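Local coordinates for beta-L-arabinobiosidase (Bacteroides thetaiotaomicron, PDB 5MQR), which probably hydrolyses glycosidic bonds during plant pectin breakdown by a gut bacterium, with a sialidase-type activity also likely, at residues A534-A539 / A562-I567. Residues are numbered along the deposited sequence; the frame is centred on the assembly and turned at random.
Sequences AVLSTA and ATIERI
I564 reaches across with its CD1 methyl and sets it between L536 and T538, 3.9 Å from L536 CB and 3.9 Å from T538 CG2. L536 CD2 touches the same methyl, its side chain crossing that of I564 at about a right angle, whereas T538 and I564 run past one another in opposite directions. With CG1 anti to its own carbonyl carbon (chi1 -61°), I564 carries CD1 over to the facing strand; L471, against I564, and F491, against L536, add further apolar cover around this buried pair. Beyond T538, on the side of A562, the contact turns polar and opens to solvent. T538 OG1 comes within 3.2 Å of A562 O, and the hydroxyl is hydrogen-bonded to K469 O. A562 itself is exposed, its CB directed away from T538. A valine at T538 would probably cost K469 O the hydroxyl it is bonded to and put a methyl against A562 O in its place. Strands 530-537 and 564-570 belong to different sheets, so the contact joins two facing layers through side chains, as in the beta-sandwich folds common among carbohydrate-binding modules.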
loop_
_atom_site.group_PDB
_atom_site.type_symbol
_atom_site.label_atom_id
_atom_site.label_comp_id
_atom_site.label_asym_id
_atom_site.label_seq_id
_atom_site.Cartn_x
_atom_site.Cartn_y
_atom_site.Cartn_z
ATOM N N ALA A 534 4.745 -1.031 -27.043
ATOM C CA ALA A 534 4.288 0.337 -27.126
ATOM C C ALA A 534 5.152 1.185 -26.172
ATOM O O ALA A 534 5.305 0.840 -24.994
ATOM C CB ALA A 534 2.823 0.418 -26.766
ATOM N N VAL A 535 5.713 2.281 -26.691
ATOM C CA VAL A 535 6.501 3.219 -25.906
ATOM C C VAL A 535 5.780 4.569 -25.907
ATOM O O VAL A 535 5.598 5.164 -26.974
ATOM C CB VAL A 535 7.911 3.373 -26.496
ATOM C CG1 VAL A 535 8.750 4.331 -25.644
ATOM C CG2 VAL A 535 8.552 1.993 -26.641
ATOM N N LEU A 536 5.364 5.005 -24.713
ATOM C CA LEU A 536 4.564 6.196 -24.501
ATOM C C LEU A 536 5.342 7.205 -23.648
ATOM O O LEU A 536 5.966 6.831 -22.660
ATOM C CB LEU A 536 3.261 5.860 -23.783
ATOM C CG LEU A 536 2.318 4.897 -24.505
ATOM C CD1 LEU A 536 2.641 3.444 -24.175
ATOM C CD2 LEU A 536 0.882 5.214 -24.142
ATOM N N SER A 537 5.266 8.479 -24.015
ATOM C CA SER A 537 5.872 9.568 -23.226
ATOM C C SER A 537 4.830 10.656 -23.015
ATOM O O SER A 537 4.352 11.236 -23.988
ATOM C CB SER A 537 7.106 10.141 -23.943
ATOM O OG SER A 537 7.601 11.295 -23.285
ATOM N N THR A 538 4.484 10.933 -21.766
ATOM C CA THR A 538 3.510 11.979 -21.479
ATOM C C THR A 538 4.073 13.362 -21.751
ATOM O O THR A 538 3.362 14.225 -22.292
ATOM C CB THR A 538 2.922 11.880 -20.066
ATOM O OG1 THR A 538 3.958 11.992 -19.093
ATOM C CG2 THR A 538 2.199 10.536 -19.883
ATOM N N ALA A 539 5.353 13.547 -21.441
ATOM C CA ALA A 539 6.056 14.827 -21.677
ATOM C C ALA A 539 6.213 15.145 -23.166
ATOM O O ALA A 539 5.989 16.272 -23.573
ATOM C CB ALA A 539 7.431 14.853 -20.968
ATOM N N ALA A 562 -1.312 13.214 -17.578
ATOM C CA ALA A 562 -0.135 13.448 -16.752
ATOM C C ALA A 562 0.655 12.148 -16.625
ATOM O O ALA A 562 1.880 12.145 -16.728
ATOM C CB ALA A 562 -0.523 13.966 -15.360
ATOM N N THR A 563 -0.057 11.066 -16.345
ATOM C CA THR A 563 0.527 9.744 -16.199
ATOM C C THR A 563 -0.453 8.720 -16.698
ATOM O O THR A 563 -1.651 8.999 -16.799
ATOM C CB THR A 563 0.804 9.381 -14.738
ATOM O OG1 THR A 563 -0.402 9.497 -13.981
ATOM C CG2 THR A 563 1.861 10.285 -14.143
ATOM N N ILE A 564 0.089 7.545 -17.004
ATOM C CA ILE A 564 -0.675 6.406 -17.454
ATOM C C ILE A 564 -0.644 5.363 -16.358
ATOM O O ILE A 564 0.436 4.993 -15.884
ATOM C CB ILE A 564 -0.040 5.819 -18.716
ATOM C CG1 ILE A 564 -0.049 6.874 -19.825
ATOM C CG2 ILE A 564 -0.751 4.526 -19.136
ATOM C CD1 ILE A 564 1.238 6.879 -20.625
ATOM N N GLU A 565 -1.814 4.890 -15.963
ATOM C CA GLU A 565 -1.906 3.895 -14.895
ATOM C C GLU A 565 -2.578 2.563 -15.285
ATOM O O GLU A 565 -2.595 1.640 -14.463
ATOM C CB GLU A 565 -2.644 4.486 -13.691
ATOM C CG GLU A 565 -4.028 5.044 -14.009
ATOM C CD GLU A 565 -4.992 4.907 -12.851
ATOM O OE1 GLU A 565 -4.580 5.273 -11.725
ATOM O OE2 GLU A 565 -6.156 4.474 -13.076
ATOM N N ARG A 566 -3.154 2.476 -16.486
ATOM C CA ARG A 566 -3.895 1.291 -16.913
ATOM C C ARG A 566 -3.755 1.007 -18.382
ATOM O O ARG A 566 -3.777 1.933 -19.191
ATOM C CB ARG A 566 -5.376 1.462 -16.654
ATOM C CG ARG A 566 -5.772 1.125 -15.253
ATOM C CD ARG A 566 -7.242 1.386 -15.097
ATOM N NE ARG A 566 -7.533 2.804 -14.974
ATOM C CZ ARG A 566 -8.740 3.351 -15.113
ATOM N NH1 ARG A 566 -9.801 2.614 -15.448
ATOM N NH2 ARG A 566 -8.875 4.650 -14.919
ATOM N N ILE A 567 -3.659 -0.284 -18.694
ATOM C CA ILE A 567 -3.809 -0.789 -20.045
ATOM C C ILE A 567 -5.079 -1.645 -20.056
ATOM O O ILE A 567 -5.253 -2.500 -19.200
ATOM C CB ILE A 567 -2.573 -1.598 -20.523
ATOM C CG1 ILE A 567 -1.292 -0.765 -20.387
ATOM C CG2 ILE A 567 -2.701 -1.984 -21.988
ATOM C CD1 ILE A 567 -0.565 -1.053 -19.108
#